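Local coordinates for protein MJ1225 (Methanocaldococcus jannaschii, PDB 3KH5) that is of unknown function but binds AMP and ADP through its CBS domains and is a putative archaeal homologue of the AMPK gamma subunit, at residues K243-A246 with E247-V250. Numbering follows the deposited sequence.
Sequences KKIA and EIMV
The carboxylate of Glu247 meets a water with one oxygen only and through it reaches the Lys244 carbonyl, one turn away on helix 242-252 in the fourth CBS motif. The water lies beyond OE2, on the side away from OE1 and lifted out of the carboxylate plane. It donates to Glu247 OE2 at 3.0 Å and to Lys244 O, also at 3.0 Å. That carbonyl oxygen accepts a second bond, 3.0 Å from Ile248 N, which sits 17° off the carbonyl plane; CD1 and CG1 of Ile248 pack against the same oxygen. Glu247 CG lies anti to its backbone N (chi1 -177°) and the chain runs on extended, which carries the carboxylate out to the water. Backbone bonds from Glu247 N to Lys243 O and from Val250 N to Ala246 O complete the regular i to i+4 pattern.

Lys244 and Ile248 run side by side, pointing the same way. A bend at the last torsion of the lysine (chi4 71°) brings NZ to 3.6 Å from Ile248 CD1, and CG and the ammonium end lie along one side of that methyl. On the next flank Ile245 CD1 comes within 4.2 Å of Ile248 CD1.

Ile245 and Met249, both buried, touch Leu257 of strand 256-260. Ala246 and Val250 touch helix 133-140, within the second CBS range, and Ala246 and Met249 touch helix 272-275. Met249 N bonds to Ile245 O at 3.1 Å, and the extended thioether crosses the isoleucine to set CE 3.7 Å from Ile245 CG2.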
ATOM      1  N   LYS A 243     -17.432  11.009  -8.664  1.00 40.81           N
ATOM      2  CA  LYS A 243     -17.177  11.986  -7.609  1.00 40.75           C
ATOM      3  C   LYS A 243     -17.568  11.466  -6.227  1.00 40.46           C
ATOM      4  O   LYS A 243     -16.854  11.719  -5.259  1.00 40.42           O
ATOM      5  CB  LYS A 243     -17.852  13.337  -7.897  1.00 40.91           C
ATOM      6  CG  LYS A 243     -17.535  14.419  -6.854  1.00 41.78           C
ATOM      7  CD  LYS A 243     -17.883  15.821  -7.342  1.00 43.25           C
ATOM      8  CE  LYS A 243     -18.076  16.761  -6.134  1.00 44.05           C
ATOM      9  NZ  LYS A 243     -18.448  18.137  -6.568  1.00 44.72           N
ATOM     10  N   LYS A 244     -18.687  10.749  -6.131  1.00 40.22           N
ATOM     11  CA  LYS A 244     -19.094  10.149  -4.858  1.00 40.08           C
ATOM     12  C   LYS A 244     -18.040   9.149  -4.381  1.00 39.23           C
ATOM     13  O   LYS A 244     -17.596   9.207  -3.229  1.00 39.07           O
ATOM     14  CB  LYS A 244     -20.474   9.485  -4.976  1.00 40.49           C
ATOM     15  CG  LYS A 244     -20.771   8.449  -3.878  1.00 42.30           C
ATOM     16  CD  LYS A 244     -22.120   7.773  -4.112  1.00 44.94           C
ATOM     17  CE  LYS A 244     -22.207   6.451  -3.350  1.00 46.27           C
ATOM     18  NZ  LYS A 244     -22.315   6.646  -1.875  1.00 47.40           N
ATOM     19  N   ILE A 245     -17.639   8.250  -5.280  1.00 38.26           N
ATOM     20  CA  ILE A 245     -16.620   7.246  -4.971  1.00 37.19           C
ATOM     21  C   ILE A 245     -15.282   7.887  -4.575  1.00 36.54           C
ATOM     22  O   ILE A 245     -14.729   7.550  -3.519  1.00 36.30           O
ATOM     23  CB  ILE A 245     -16.469   6.201  -6.114  1.00 37.26           C
ATOM     24  CG1 ILE A 245     -17.763   5.387  -6.278  1.00 37.07           C
ATOM     25  CG2 ILE A 245     -15.269   5.281  -5.880  1.00 37.02           C
ATOM     26  CD1 ILE A 245     -18.351   4.811  -4.979  1.00 37.33           C
ATOM     27  N   ALA A 246     -14.788   8.819  -5.394  1.00 35.72           N
ATOM     28  CA  ALA A 246     -13.562   9.571  -5.085  1.00 35.11           C
ATOM     29  C   ALA A 246     -13.616  10.232  -3.707  1.00 34.69           C
ATOM     30  O   ALA A 246     -12.631  10.210  -2.963  1.00 34.64           O
ATOM     31  CB  ALA A 246     -13.284  10.612  -6.163  1.00 35.18           C
ATOM     32  N   GLU A 247     -14.767  10.809  -3.370  1.00 34.15           N
ATOM     33  CA  GLU A 247     -14.948  11.461  -2.075  1.00 33.76           C
ATOM     34  C   GLU A 247     -14.889  10.471  -0.908  1.00 33.12           C
ATOM     35  O   GLU A 247     -14.277  10.758   0.122  1.00 32.91           O
ATOM     36  CB  GLU A 247     -16.263  12.238  -2.050  1.00 33.97           C
ATOM     37  CG  GLU A 247     -16.518  13.012  -0.760  1.00 35.28           C
ATOM     38  CD  GLU A 247     -17.802  13.816  -0.812  1.00 37.03           C
ATOM     39  OE1 GLU A 247     -17.791  14.977  -0.353  1.00 37.95           O
ATOM     40  OE2 GLU A 247     -18.820  13.299  -1.324  1.00 37.69           O
ATOM     41  N   ILE A 248     -15.534   9.315  -1.077  1.00 32.75           N
ATOM     42  CA  ILE A 248     -15.474   8.248  -0.078  1.00 32.62           C
ATOM     43  C   ILE A 248     -14.027   7.824   0.216  1.00 32.54           C
ATOM     44  O   ILE A 248     -13.651   7.693   1.380  1.00 32.45           O
ATOM     45  CB  ILE A 248     -16.354   7.035  -0.481  1.00 32.67           C
ATOM     46  CG1 ILE A 248     -17.835   7.371  -0.245  1.00 32.98           C
ATOM     47  CG2 ILE A 248     -15.987   5.786   0.334  1.00 32.69           C
ATOM     48  CD1 ILE A 248     -18.780   6.615  -1.168  1.00 33.49           C
ATOM     49  N   MET A 249     -13.223   7.636  -0.831  1.00 32.53           N
ATOM     50  CA  MET A 249     -11.816   7.227  -0.679  1.00 32.71           C
ATOM     51  C   MET A 249     -11.014   8.235   0.137  1.00 32.75           C
ATOM     52  O   MET A 249     -10.342   7.888   1.112  1.00 32.72           O
ATOM     53  CB  MET A 249     -11.153   7.063  -2.053  1.00 32.89           C
ATOM     54  CG  MET A 249     -11.716   5.945  -2.913  1.00 33.30           C
ATOM     55  SD  MET A 249     -11.082   6.011  -4.600  1.00 35.29           S
ATOM     56  CE  MET A 249     -11.699   4.462  -5.254  1.00 34.47           C
ATOM     57  N   VAL A 250     -11.121   9.488  -0.277  1.00 32.98           N
ATOM     58  CA  VAL A 250     -10.315  10.576   0.230  1.00 33.34           C
ATOM     59  C   VAL A 250     -10.692  10.997   1.666  1.00 33.16           C
ATOM     60  O   VAL A 250      -9.827  11.429   2.438  1.00 33.33           O
ATOM     61  CB  VAL A 250     -10.381  11.732  -0.809  1.00 33.54           C
ATOM     62  CG1 VAL A 250     -10.498  13.168  -0.140  1.00 33.81           C
ATOM     63  CG2 VAL A 250      -9.209  11.667  -1.795  1.00 33.83           C
TER
HETATM   64  O   HOH W   1     -19.360  10.368  -1.150  1.00 39.43           O